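Local coordinates for protein ALKF (Bacillus cereus, PDB 3ZBO) that probably binds branched DNA such as Holliday junctions and is related to the HEAT-like repeat DNA glycosylases AlkC and AlkD, at residues A[29-34]-A[97-102]; A[127-132]-A[170-175]; A[134-139]-A[174-179]; A[164-169]-A[200-205]. All coordinates share one frame; numbering follows the deposited sequence.

Contact 1. Residues A[29-34]-A[97-102]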
loop_
_atom_site.group_PDB
_atom_site.type_symbol
_atom_site.label_atom_id
_atom_site.label_comp_id
_atom_site.label_asym_id
_atom_site.label_seq_id
_atom_site.Cartn_x
_atom_site.Cartn_y
_atom_site.Cartn_z
ATOM N N ILE A 29 3.889 -7.661 14.685
ATOM C CA ILE A 29 3.968 -9.123 14.630
ATOM C C ILE A 29 2.551 -9.767 14.503
ATOM O O ILE A 29 2.374 -10.758 13.712
ATOM C CB ILE A 29 4.765 -9.622 15.870
ATOM C CG1 ILE A 29 6.235 -9.216 15.653
ATOM C CG2 ILE A 29 4.696 -11.138 15.941
ATOM C CD1 ILE A 29 7.130 -9.549 16.914
ATOM N N SER A 30 1.560 -9.188 15.173
ATOM C CA SER A 30 0.183 -9.646 15.038
ATOM C C SER A 30 -0.295 -9.545 13.592
ATOM O O SER A 30 -1.035 -10.374 13.076
ATOM C CB SER A 30 -0.696 -8.830 16.016
ATOM O OG SER A 30 -1.348 -7.792 15.362
ATOM N N ASN A 31 0.228 -8.550 12.872
ATOM C CA ASN A 31 -0.194 -8.345 11.512
ATOM C C ASN A 31 0.592 -9.223 10.500
ATOM O O ASN A 31 0.328 -9.179 9.299
ATOM C CB ASN A 31 0.057 -6.900 11.068
ATOM C CG ASN A 31 -0.798 -5.876 11.850
ATOM O OD1 ASN A 31 -1.742 -6.247 12.537
ATOM N ND2 ASN A 31 -0.502 -4.585 11.698
ATOM N N GLY A 32 1.640 -9.895 10.961
ATOM C CA GLY A 32 2.397 -10.827 10.107
ATOM C C GLY A 32 3.875 -10.509 10.004
ATOM O O GLY A 32 4.575 -11.241 9.310
ATOM N N ALA A 33 4.330 -9.447 10.687
ATOM C CA ALA A 33 5.810 -9.132 10.686
ATOM C C ALA A 33 6.489 -10.261 11.469
ATOM O O ALA A 33 5.881 -10.885 12.371
ATOM C CB ALA A 33 6.135 -7.763 11.348
ATOM N N HIS A 34 7.735 -10.491 11.136
ATOM C CA HIS A 34 8.574 -11.401 11.932
ATOM C C HIS A 34 9.856 -10.782 12.286
ATOM O O HIS A 34 10.253 -9.763 11.701
ATOM C CB HIS A 34 8.755 -12.741 11.217
ATOM C CG HIS A 34 9.259 -12.713 9.812
ATOM N ND1 HIS A 34 10.495 -12.216 9.455
ATOM C CD2 HIS A 34 8.729 -13.250 8.694
ATOM C CE1 HIS A 34 10.664 -12.383 8.148
ATOM N NE2 HIS A 34 9.637 -13.061 7.682
ATOM N N PHE A 97 4.924 -9.805 3.721
ATOM C CA PHE A 97 3.541 -9.692 4.171
ATOM C C PHE A 97 2.925 -8.389 3.771
ATOM O O PHE A 97 3.642 -7.514 3.255
ATOM C CB PHE A 97 3.441 -9.941 5.735
ATOM C CG PHE A 97 3.870 -8.744 6.609
ATOM C CD1 PHE A 97 5.184 -8.184 6.522
ATOM C CD2 PHE A 97 2.949 -8.172 7.505
ATOM C CE1 PHE A 97 5.602 -7.109 7.395
ATOM C CE2 PHE A 97 3.337 -7.147 8.340
ATOM C CZ PHE A 97 4.656 -6.584 8.300
ATOM N N TYR A 98 1.604 -8.229 4.004
ATOM C CA TYR A 98 0.913 -7.108 3.357
ATOM C C TYR A 98 1.372 -5.714 3.772
ATOM O O TYR A 98 1.225 -4.794 2.967
ATOM C CB TYR A 98 -0.618 -7.239 3.563
ATOM C CG TYR A 98 -1.059 -6.809 4.962
ATOM C CD1 TYR A 98 -1.047 -7.779 6.002
ATOM C CD2 TYR A 98 -1.441 -5.509 5.227
ATOM C CE1 TYR A 98 -1.433 -7.421 7.330
ATOM C CE2 TYR A 98 -1.813 -5.092 6.528
ATOM C CZ TYR A 98 -1.779 -6.068 7.581
ATOM O OH TYR A 98 -2.164 -5.647 8.874
ATOM N N MET A 99 1.933 -5.536 4.966
ATOM C CA MET A 99 2.270 -4.134 5.271
ATOM C C MET A 99 3.396 -3.755 4.363
ATOM O O MET A 99 3.515 -2.558 4.002
ATOM C CB MET A 99 2.753 -4.017 6.702
ATOM C CG MET A 99 1.577 -4.235 7.686
ATOM S SD MET A 99 2.063 -3.946 9.437
ATOM C CE MET A 99 1.812 -2.203 9.467
ATOM N N LEU A 100 4.294 -4.675 4.020
ATOM C CA LEU A 100 5.367 -4.383 3.061
ATOM C C LEU A 100 4.823 -4.217 1.629
ATOM O O LEU A 100 5.207 -3.249 0.925
ATOM C CB LEU A 100 6.476 -5.480 3.107
ATOM C CG LEU A 100 7.285 -5.367 4.382
ATOM C CD1 LEU A 100 8.071 -6.656 4.495
ATOM C CD2 LEU A 100 8.313 -4.155 4.310
ATOM N N SER A 101 3.972 -5.165 1.152
ATOM C CA SER A 101 3.508 -5.016 -0.192
ATOM C C SER A 101 2.693 -3.739 -0.363
ATOM O O SER A 101 2.806 -3.050 -1.391
ATOM C CB SER A 101 2.708 -6.246 -0.645
ATOM O OG SER A 101 1.600 -6.440 0.237
ATOM N N ASP A 102 1.841 -3.421 0.628
ATOM C CA ASP A 102 0.748 -2.416 0.396
ATOM C C ASP A 102 1.224 -1.031 0.885
ATOM O O ASP A 102 0.856 -0.042 0.229
ATOM C CB ASP A 102 -0.493 -2.775 1.173
ATOM C CG ASP A 102 -1.109 -4.131 0.775
ATOM O OD1 ASP A 102 -0.613 -4.801 -0.151
ATOM O OD2 ASP A 102 -2.073 -4.435 1.512
HETATM O O HOH W 1 -3.620 -7.716 10.278
#

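Contact 2. Residues A[127-132]-A[170-175]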
loop_
_atom_site.group_PDB
_atom_site.type_symbol
_atom_site.label_atom_id
_atom_site.label_comp_id
_atom_site.label_asym_id
_atom_site.label_seq_id
_atom_site.Cartn_x
_atom_site.Cartn_y
_atom_site.Cartn_z
ATOM N N ASP A 127 -0.095 -13.735 -8.051
ATOM C CA ASP A 127 0.550 -13.956 -6.775
ATOM C C ASP A 127 -0.039 -13.014 -5.745
ATOM O O ASP A 127 -0.196 -11.841 -6.054
ATOM C CB ASP A 127 2.078 -13.682 -6.971
ATOM C CG ASP A 127 2.776 -13.607 -5.678
ATOM O OD1 ASP A 127 2.862 -12.525 -4.992
ATOM O OD2 ASP A 127 3.246 -14.675 -5.240
ATOM N N GLU A 128 -0.490 -13.603 -4.615
ATOM C CA GLU A 128 -1.308 -12.862 -3.597
ATOM C C GLU A 128 -0.702 -11.486 -3.313
ATOM O O GLU A 128 -1.436 -10.441 -3.417
ATOM C CB GLU A 128 -1.402 -13.712 -2.289
ATOM C CG GLU A 128 -2.168 -12.943 -1.202
ATOM C CD GLU A 128 -2.569 -13.833 -0.088
ATOM O OE1 GLU A 128 -2.037 -15.023 -0.062
ATOM O OE2 GLU A 128 -3.279 -13.481 0.826
ATOM N N LEU A 129 0.541 -11.441 -2.846
ATOM C CA LEU A 129 0.994 -10.155 -2.345
ATOM C C LEU A 129 1.446 -9.245 -3.469
ATOM O O LEU A 129 1.337 -7.966 -3.325
ATOM C CB LEU A 129 2.175 -10.376 -1.414
ATOM C CG LEU A 129 1.823 -11.071 -0.092
ATOM C CD1 LEU A 129 3.029 -11.434 0.718
ATOM C CD2 LEU A 129 0.949 -10.107 0.744
ATOM N N LYS A 130 1.894 -9.787 -4.609
ATOM C CA LYS A 130 2.147 -8.884 -5.734
ATOM C C LYS A 130 0.850 -8.226 -6.271
ATOM O O LYS A 130 0.819 -6.996 -6.531
ATOM C CB LYS A 130 2.771 -9.618 -6.959
ATOM C CG LYS A 130 4.155 -9.912 -6.757
ATOM C CD LYS A 130 4.707 -10.432 -8.178
ATOM C CE LYS A 130 5.991 -11.194 -7.921
ATOM N NZ LYS A 130 6.384 -11.511 -9.358
ATOM N N MET A 131 -0.222 -9.031 -6.311
ATOM C CA MET A 131 -1.488 -8.441 -6.735
ATOM C C MET A 131 -1.949 -7.432 -5.695
ATOM O O MET A 131 -2.492 -6.414 -6.079
ATOM C CB MET A 131 -2.603 -9.514 -6.887
ATOM C CG MET A 131 -2.157 -10.425 -8.076
ATOM S SD MET A 131 -3.504 -11.585 -8.520
ATOM C CE MET A 131 -3.657 -12.633 -7.066
ATOM N N SER A 132 -1.800 -7.769 -4.410
ATOM C CA SER A 132 -2.194 -6.782 -3.353
ATOM C C SER A 132 -1.434 -5.465 -3.552
ATOM O O SER A 132 -2.030 -4.378 -3.424
ATOM C CB SER A 132 -1.859 -7.368 -1.972
ATOM O OG SER A 132 -2.437 -6.510 -0.994
ATOM N N PRO A 170 -7.162 -14.302 -3.514
ATOM C CA PRO A 170 -6.401 -14.522 -2.288
ATOM C C PRO A 170 -6.677 -13.478 -1.247
ATOM O O PRO A 170 -7.056 -12.361 -1.622
ATOM C CB PRO A 170 -4.931 -14.442 -2.786
ATOM C CG PRO A 170 -4.974 -14.697 -4.284
ATOM C CD PRO A 170 -6.312 -14.102 -4.700
ATOM N N GLU A 171 -6.539 -13.834 -0.003
ATOM C CA GLU A 171 -7.001 -12.988 1.109
ATOM C C GLU A 171 -6.458 -11.570 1.047
ATOM O O GLU A 171 -7.208 -10.603 1.181
ATOM C CB GLU A 171 -6.768 -13.540 2.499
ATOM C CG GLU A 171 -7.247 -15.023 2.617
ATOM C CD GLU A 171 -8.734 -15.213 2.335
ATOM O OE1 GLU A 171 -9.559 -14.310 2.643
ATOM O OE2 GLU A 171 -9.133 -16.346 1.855
ATOM N N ARG A 172 -5.137 -11.418 0.932
ATOM C CA ARG A 172 -4.643 -10.048 0.948
ATOM C C ARG A 172 -5.015 -9.304 -0.284
ATOM O O ARG A 172 -5.186 -8.046 -0.244
ATOM C CB ARG A 172 -3.109 -9.996 1.108
ATOM C CG ARG A 172 -2.635 -10.506 2.449
ATOM C CD ARG A 172 -3.375 -10.110 3.733
ATOM N NE ARG A 172 -3.675 -8.658 3.692
ATOM C CZ ARG A 172 -4.251 -8.068 4.721
ATOM N NH1 ARG A 172 -4.472 -8.767 5.899
ATOM N NH2 ARG A 172 -4.643 -6.805 4.566
ATOM N N THR A 173 -5.215 -9.973 -1.404
ATOM C CA THR A 173 -5.642 -9.334 -2.629
ATOM C C THR A 173 -7.037 -8.720 -2.358
ATOM O O THR A 173 -7.360 -7.615 -2.860
ATOM C CB THR A 173 -5.633 -10.329 -3.813
ATOM O OG1 THR A 173 -4.399 -11.038 -3.797
ATOM C CG2 THR A 173 -5.733 -9.543 -5.105
ATOM N N LYS A 174 -7.923 -9.467 -1.673
ATOM C CA LYS A 174 -9.286 -9.024 -1.425
ATOM C C LYS A 174 -9.219 -7.668 -0.671
ATOM O O LYS A 174 -10.014 -6.765 -0.954
ATOM C CB LYS A 174 -9.989 -9.967 -0.414
ATOM C CG LYS A 174 -10.325 -11.306 -0.964
ATOM C CD LYS A 174 -11.069 -12.065 0.172
ATOM C CE LYS A 174 -11.407 -13.464 -0.262
ATOM N NZ LYS A 174 -11.964 -14.196 0.969
ATOM N N SER A 175 -8.337 -7.533 0.341
ATOM C CA SER A 175 -8.238 -6.272 1.098
ATOM C C SER A 175 -7.876 -5.152 0.160
ATOM O O SER A 175 -8.508 -4.060 0.243
ATOM C CB SER A 175 -7.155 -6.460 2.168
ATOM O OG SER A 175 -6.825 -5.146 2.718
#

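Contact 3. Residues A[134-139]-A[174-179]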
loop_
_atom_site.group_PDB
_atom_site.type_symbol
_atom_site.label_atom_id
_atom_site.label_comp_id
_atom_site.label_asym_id
_atom_site.label_seq_id
_atom_site.Cartn_x
_atom_site.Cartn_y
_atom_site.Cartn_z
ATOM N N GLY A 134 -0.259 -4.306 -6.397
ATOM C CA GLY A 134 -0.655 -3.601 -7.588
ATOM C C GLY A 134 -2.001 -2.877 -7.345
ATOM O O GLY A 134 -2.103 -1.704 -7.747
ATOM N N TRP A 135 -2.991 -3.525 -6.705
ATOM C CA TRP A 135 -4.306 -2.834 -6.360
ATOM C C TRP A 135 -4.019 -1.715 -5.413
ATOM O O TRP A 135 -4.606 -0.621 -5.582
ATOM C CB TRP A 135 -5.262 -3.846 -5.762
ATOM C CG TRP A 135 -5.765 -4.842 -6.809
ATOM C CD1 TRP A 135 -5.460 -6.161 -6.951
ATOM C CD2 TRP A 135 -6.780 -4.555 -7.815
ATOM N NE1 TRP A 135 -6.154 -6.703 -8.025
ATOM C CE2 TRP A 135 -6.985 -5.739 -8.544
ATOM C CE3 TRP A 135 -7.533 -3.397 -8.143
ATOM C CZ2 TRP A 135 -7.911 -5.845 -9.604
ATOM C CZ3 TRP A 135 -8.444 -3.465 -9.173
ATOM C CH2 TRP A 135 -8.657 -4.673 -9.923
ATOM N N SER A 136 -3.127 -1.942 -4.415
ATOM C CA SER A 136 -2.828 -0.868 -3.452
ATOM C C SER A 136 -2.219 0.363 -4.180
ATOM O O SER A 136 -2.605 1.476 -3.861
ATOM C CB SER A 136 -1.858 -1.339 -2.372
ATOM O OG SER A 136 -2.475 -2.408 -1.566
ATOM N N CYS A 137 -1.301 0.098 -5.095
ATOM C CA CYS A 137 -0.672 1.233 -5.805
ATOM C C CYS A 137 -1.735 2.022 -6.500
ATOM O O CYS A 137 -1.629 3.281 -6.430
ATOM C CB CYS A 137 0.279 0.596 -6.787
ATOM S SG CYS A 137 1.178 1.887 -7.750
ATOM N N TYR A 138 -2.723 1.389 -7.124
ATOM C CA TYR A 138 -3.784 2.197 -7.743
ATOM C C TYR A 138 -4.501 3.068 -6.717
ATOM O O TYR A 138 -4.896 4.205 -7.018
ATOM C CB TYR A 138 -4.813 1.409 -8.552
ATOM C CG TYR A 138 -4.360 1.216 -9.970
ATOM C CD1 TYR A 138 -3.548 0.130 -10.331
ATOM C CD2 TYR A 138 -4.684 2.191 -10.929
ATOM C CE1 TYR A 138 -3.127 0.019 -11.663
ATOM C CE2 TYR A 138 -4.271 2.014 -12.286
ATOM C CZ TYR A 138 -3.511 0.973 -12.588
ATOM O OH TYR A 138 -3.123 0.871 -13.912
ATOM N N CYS A 139 -4.782 2.525 -5.539
ATOM C CA CYS A 139 -5.448 3.374 -4.518
ATOM C C CYS A 139 -4.581 4.585 -4.209
ATOM O O CYS A 139 -5.142 5.695 -4.084
ATOM C CB CYS A 139 -5.655 2.600 -3.226
ATOM S SG CYS A 139 -6.708 1.178 -3.383
ATOM N N LYS A 174 -7.923 -9.467 -1.673
ATOM C CA LYS A 174 -9.286 -9.024 -1.425
ATOM C C LYS A 174 -9.219 -7.668 -0.671
ATOM O O LYS A 174 -10.014 -6.765 -0.954
ATOM C CB LYS A 174 -9.989 -9.967 -0.414
ATOM C CG LYS A 174 -10.325 -11.306 -0.964
ATOM C CD LYS A 174 -11.069 -12.065 0.172
ATOM C CE LYS A 174 -11.407 -13.464 -0.262
ATOM N NZ LYS A 174 -11.964 -14.196 0.969
ATOM N N SER A 175 -8.337 -7.533 0.341
ATOM C CA SER A 175 -8.238 -6.272 1.098
ATOM C C SER A 175 -7.876 -5.152 0.160
ATOM O O SER A 175 -8.508 -4.060 0.243
ATOM C CB SER A 175 -7.155 -6.460 2.168
ATOM O OG SER A 175 -6.825 -5.146 2.718
ATOM N N ALA A 176 -6.918 -5.352 -0.727
ATOM C CA ALA A 176 -6.531 -4.265 -1.601
ATOM C C ALA A 176 -7.568 -3.967 -2.664
ATOM O O ALA A 176 -7.774 -2.760 -3.012
ATOM C CB ALA A 176 -5.153 -4.631 -2.322
ATOM N N MET A 177 -8.238 -4.986 -3.183
ATOM C CA MET A 177 -9.324 -4.706 -4.193
ATOM C C MET A 177 -10.465 -3.937 -3.463
ATOM O O MET A 177 -11.122 -3.104 -4.099
ATOM C CB MET A 177 -9.848 -6.078 -4.669
ATOM C CG MET A 177 -8.919 -6.693 -5.645
ATOM S SD MET A 177 -9.752 -8.331 -6.006
ATOM C CE MET A 177 -9.144 -8.641 -7.669
ATOM N N ASN A 178 -10.737 -4.288 -2.179
ATOM C CA ASN A 178 -11.771 -3.530 -1.463
ATOM C C ASN A 178 -11.401 -2.047 -1.294
ATOM O O ASN A 178 -12.302 -1.175 -1.449
ATOM C CB ASN A 178 -12.032 -4.220 -0.089
ATOM C CG ASN A 178 -13.274 -3.682 0.607
ATOM O OD1 ASN A 178 -13.144 -2.878 1.571
ATOM N ND2 ASN A 178 -14.382 -4.158 0.165
ATOM N N ASN A 179 -10.118 -1.846 -0.981
ATOM C CA ASN A 179 -9.586 -0.474 -0.871
ATOM C C ASN A 179 -9.796 0.195 -2.262
ATOM O O ASN A 179 -10.221 1.398 -2.302
ATOM C CB ASN A 179 -8.102 -0.569 -0.386
ATOM C CG ASN A 179 -7.493 0.769 -0.096
ATOM O OD1 ASN A 179 -8.222 1.750 0.042
ATOM N ND2 ASN A 179 -6.163 0.793 0.132
HETATM O O HOH W 2 -4.756 -1.699 0.036
#

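Contact 4. Residues A[164-169]-A[200-205]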
loop_
_atom_site.group_PDB
_atom_site.type_symbol
_atom_site.label_atom_id
_atom_site.label_comp_id
_atom_site.label_asym_id
_atom_site.label_seq_id
_atom_site.Cartn_x
_atom_site.Cartn_y
_atom_site.Cartn_z
ATOM N N ASP A 164 -16.325 -9.203 -10.189
ATOM C CA ASP A 164 -16.440 -10.581 -10.698
ATOM C C ASP A 164 -15.578 -11.524 -9.917
ATOM O O ASP A 164 -15.930 -12.753 -9.865
ATOM C CB ASP A 164 -16.049 -10.659 -12.143
ATOM C CG ASP A 164 -17.117 -10.031 -13.078
ATOM O OD1 ASP A 164 -18.251 -9.833 -12.686
ATOM O OD2 ASP A 164 -16.713 -9.659 -14.222
ATOM N N THR A 165 -14.518 -11.038 -9.244
ATOM C CA THR A 165 -13.487 -11.954 -8.769
ATOM C C THR A 165 -13.003 -11.730 -7.331
ATOM O O THR A 165 -12.286 -12.601 -6.751
ATOM C CB THR A 165 -12.203 -11.955 -9.609
ATOM O OG1 THR A 165 -11.457 -10.697 -9.487
ATOM C CG2 THR A 165 -12.515 -12.150 -11.161
ATOM N N ILE A 166 -13.483 -10.670 -6.692
ATOM C CA ILE A 166 -13.012 -10.442 -5.307
ATOM C C ILE A 166 -13.259 -11.618 -4.320
ATOM O O ILE A 166 -12.404 -11.966 -3.479
ATOM C CB ILE A 166 -13.543 -9.085 -4.751
ATOM C CG1 ILE A 166 -12.843 -8.744 -3.450
ATOM C CG2 ILE A 166 -15.119 -9.157 -4.514
ATOM C CD1 ILE A 166 -13.079 -7.231 -3.014
ATOM N N HIS A 167 -14.436 -12.239 -4.428
ATOM C CA HIS A 167 -14.773 -13.220 -3.436
ATOM C C HIS A 167 -13.987 -14.506 -3.609
ATOM O O HIS A 167 -14.007 -15.330 -2.725
ATOM C CB HIS A 167 -16.291 -13.475 -3.472
ATOM C CG HIS A 167 -17.091 -12.315 -2.954
ATOM N ND1 HIS A 167 -16.919 -11.762 -1.709
ATOM C CD2 HIS A 167 -18.121 -11.652 -3.509
ATOM C CE1 HIS A 167 -17.781 -10.783 -1.527
ATOM N NE2 HIS A 167 -18.508 -10.683 -2.620
ATOM N N HIS A 168 -13.287 -14.644 -4.730
ATOM C CA HIS A 168 -12.460 -15.877 -4.930
ATOM C C HIS A 168 -11.008 -15.480 -5.126
ATOM O O HIS A 168 -10.175 -16.310 -5.519
ATOM C CB HIS A 168 -12.979 -16.646 -6.138
ATOM C CG HIS A 168 -14.324 -17.276 -5.843
ATOM N ND1 HIS A 168 -15.508 -16.724 -6.276
ATOM C CD2 HIS A 168 -14.666 -18.307 -5.034
ATOM C CE1 HIS A 168 -16.525 -17.451 -5.839
ATOM N NE2 HIS A 168 -16.046 -18.419 -5.076
ATOM N N SER A 169 -10.661 -14.271 -4.695
ATOM C CA SER A 169 -9.237 -13.854 -4.751
ATOM C C SER A 169 -8.509 -14.235 -3.469
ATOM O O SER A 169 -9.120 -14.488 -2.435
ATOM C CB SER A 169 -9.252 -12.341 -4.851
ATOM O OG SER A 169 -9.658 -11.999 -6.210
ATOM N N LYS A 200 -22.218 -2.199 -3.527
ATOM C CA LYS A 200 -23.448 -2.852 -3.107
ATOM C C LYS A 200 -23.513 -4.285 -3.608
ATOM O O LYS A 200 -23.923 -5.193 -2.826
ATOM C CB LYS A 200 -24.595 -2.040 -3.687
ATOM C CG LYS A 200 -25.931 -2.590 -3.245
ATOM C CD LYS A 200 -27.066 -1.719 -3.783
ATOM C CE LYS A 200 -28.409 -2.060 -3.126
ATOM N NZ LYS A 200 -29.450 -1.528 -4.066
ATOM N N GLU A 201 -23.104 -4.512 -4.851
ATOM C CA GLU A 201 -23.121 -5.894 -5.438
ATOM C C GLU A 201 -22.152 -6.811 -4.696
ATOM O O GLU A 201 -22.493 -7.983 -4.465
ATOM C CB GLU A 201 -22.821 -5.877 -6.940
ATOM C CG GLU A 201 -23.973 -5.225 -7.645
ATOM C CD GLU A 201 -23.941 -5.263 -9.142
ATOM O OE1 GLU A 201 -23.582 -6.302 -9.695
ATOM O OE2 GLU A 201 -24.378 -4.251 -9.745
ATOM N N VAL A 202 -20.956 -6.263 -4.342
ATOM C CA VAL A 202 -19.938 -7.061 -3.681
ATOM C C VAL A 202 -20.349 -7.417 -2.254
ATOM O O VAL A 202 -20.149 -8.552 -1.789
ATOM C CB VAL A 202 -18.608 -6.267 -3.759
ATOM C CG1 VAL A 202 -17.609 -6.844 -2.807
ATOM C CG2 VAL A 202 -18.039 -6.422 -5.143
ATOM N N GLY A 203 -20.881 -6.466 -1.522
ATOM C CA GLY A 203 -21.310 -6.731 -0.182
ATOM C C GLY A 203 -20.123 -6.890 0.764
ATOM O O GLY A 203 -19.052 -6.375 0.503
ATOM N N ILE A 204 -20.300 -7.662 1.820
ATOM C CA ILE A 204 -19.246 -7.873 2.775
ATOM C C ILE A 204 -18.130 -8.770 2.171
ATOM O O ILE A 204 -18.410 -9.781 1.524
ATOM C CB ILE A 204 -19.757 -8.639 4.023
ATOM C CG1 ILE A 204 -20.845 -7.787 4.748
ATOM C CG2 ILE A 204 -18.621 -8.984 5.008
ATOM C CD1 ILE A 204 -20.260 -6.459 5.269
ATOM N N VAL A 205 -16.883 -8.348 2.402
ATOM C CA VAL A 205 -15.714 -9.099 1.920
ATOM C C VAL A 205 -14.974 -9.585 3.146
ATOM O O VAL A 205 -14.656 -8.784 4.078
ATOM C CB VAL A 205 -14.774 -8.115 1.124
ATOM C CG1 VAL A 205 -13.401 -8.787 0.850
ATOM C CG2 VAL A 205 -15.504 -7.780 -0.218
HETATM O O HOH W 3 -20.877 -10.392 -4.392
#

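Contact 1. Residues A[29-34]-A[97-102]
Tyr98 OH bonds a water 2.9 Å away that also donates to Asn31 OD1, bridging phenol and amide across the gap between the two segments. The other branch of the same amide makes a direct link: Asn31 ND2 sends an N-H to Met99 SD at 3.5 Å, weak as bonds to thioether sulfur are but nearly straight at 170°. Asn31 carries CG anti to its carbonyl carbon (chi1 -65°), which sends the amide toward helix 98-110, its plane turned 43° from the Tyr98 ring. An amide suits this place because it offers an acceptor and a donor at once.

Backbone lies against the second aromatic. Gly32 C and Ala33 N sit over one face of the Phe97 ring, Gly32 C 3.5 Å from CD2, while Asn31 O comes in at the ring's edge, near its plane. Ala33 CB touches Phe97 CZ at 3.6 Å, a methyl small enough to fit against the ring. Phe97 itself stands at the N-cap, and Tyr28 and Tyr68 pack nearby, the latter edge-to-face with its ring. The positive phi of Gly32 is one that glycine takes up readily, and its bare backbone lies directly on the Phe97 face. Two bonds back into the last turn make the end of helix 22-30 a Schellman motif, here laid against the N-terminus of another helix.

Contact 2. Residues A[127-132]-A[170-175]
Glu128 holds CG anti to its backbone N (chi1 177°) and stays extended at chi2, which carries its carboxylate across to the first turn of helix 171-187. There Glu128 OE2 accepts from Arg172 N at 2.8 Å on its anti lone pair, with the N-H...O angle at 172°. A glutamate is long enough to reach this N-H, which the first turn of a helix leaves without an intrahelical acceptor, and its negative charge probably gains from the helix dipole. On the way, Glu128 CG passes Pro170 CB at 3.5 Å, the two side chains running in opposite directions.

A second bond returns: Thr173 OG1 donates to Glu128 O at 3.0 Å, in the carbonyl plane and on a lone pair. Glu128 O also takes Ser132 N, so two donors share it. The other branch of Thr173, CG2, rests on Met131 CB at 3.6 Å, a use of both arms that suits threonine. Met131, bent at chi3, turns its CE to Pro170 CG at 3.7 Å.

The segment axes run almost parallel, 8° apart and 7.8 Å at closest approach, with small Ser132 where the backbones come closest. Its hydroxyl bonds Asp102 of helix 98-110, while Arg172 makes a cation-pi contact with Tyr98 and touches Val207 of strand 204-207, so helices 98-110, 128-144 and 171-187 meet here beside the hairpin.

Contact 3. Residues A[134-139]-A[174-179]
Segments 134-139 and 174-179 run side by side in the same direction, their axes 8.1 Å apart at closest approach and crossing at 22°. Trp135 and Met177 overlap broadly. Met177 CG lies over the five-membered ring of the indole, 3.5 Å from its centroid and only 5° off the normal, a CH-pi contact. Crossing the ring obliquely, the extended methionine brings CE to Trp135 NE1 at 3.6 Å. Its sulfur stands farther out above the same face, a Met-aromatic contact at a distance. A flexible, polarisable chain suits a flat indole well.

Where the backbones come closest, the small side chains of Ala176 and Ser136 fill the gap: Ala176 CB touches Trp135 CB at 3.5 Å and Ser136 OG at 3.6 Å. Helices 128-144 and 171-187, with helix 152-165 between them in the chain, thus pack side by side in the same direction, consistent with the stacking of successive antiparallel helix pairs in the HEAT-like solenoid of AlkD-like proteins. The aromatic end of Trp135 is carried further into the helical stack, against Met158 and Val162 of helix 152-165, with Phe180 of helix 171-187 edge-to-face to its ring.

Toward the C-terminal end, Cys139 SG approaches Asn179 CG at 3.4 Å. Asn179 CG is anti to its backbone N (chi1 -174°), bringing the amide alongside the cysteine. Asn179 ND2 gives a hydrogen bond to a water at 2.9 Å, and that water donates to Ser136 OG, which is itself bonded to Ser132 O one turn earlier in its helix.

Contact 4. Residues A[164-169]-A[200-205]
Ile166 spreads its two branches over both ends of the turn that follows helix 192-202. CG1 lies anti to its backbone N (chi1 -169°), which carries CD1 out to meet Val205 CG2 tip to tip at 3.7 Å. The other branch, CG2, touches Val202 CG1 at 3.8 Å, the two side chains crossing at about a right angle. Three beta-branched residues thus mesh in a buried corner.

Beside this apolar patch His167 supplies the polar link. Its NE2 donates to Val202 O at 2.8 Å, the acceptor lying in the plane of the imidazole and offering a lone pair, though the N-H...O angle of 138° is bent. The bend agrees with NE2 also giving a weak bond to a water, which donates in turn to Glu201 O. Ile166 CG2 lies over the centre of one face of the His167 ring, 4.0 Å above its plane. Histidine fits because its N-H can reach the carbonyl of the last helical residue, Val202, and a second, Glu201 O, through water; Gly203, with positive phi, makes the turn that follows.

The end of helix 152-165 and the short 3-10 piece after it are joined to the passage from helix 192-202 into strand 204-207. Met177 of helix 171-187 backs Ile166, and Val205 pairs through its backbone with Leu217 of strand 215-218.

In the fold
Contacts 2 and 3 hold the same two elements, helices 128-144 and 171-187. Their chemistry changes along the pair: contact 2, at the helix starts and partly exposed, is bonded by carboxylate and hydroxyl, whereas contact 3, deepest of the four, is largely apolar with one bridging water. Contact 1, linked to contact 2 through helix 98-110, is partly buried and mixes a weak sulfur bond and a water bridge with backbone laid on an aromatic face. Contact 4 lies outermost, its centre about 20 Å from that of the chain, pairing a buried aliphatic cluster with an exposed histidine. Lys174 packs against it from helix 171-187, while contact 1 stays about 12 Å from it between nearest atoms.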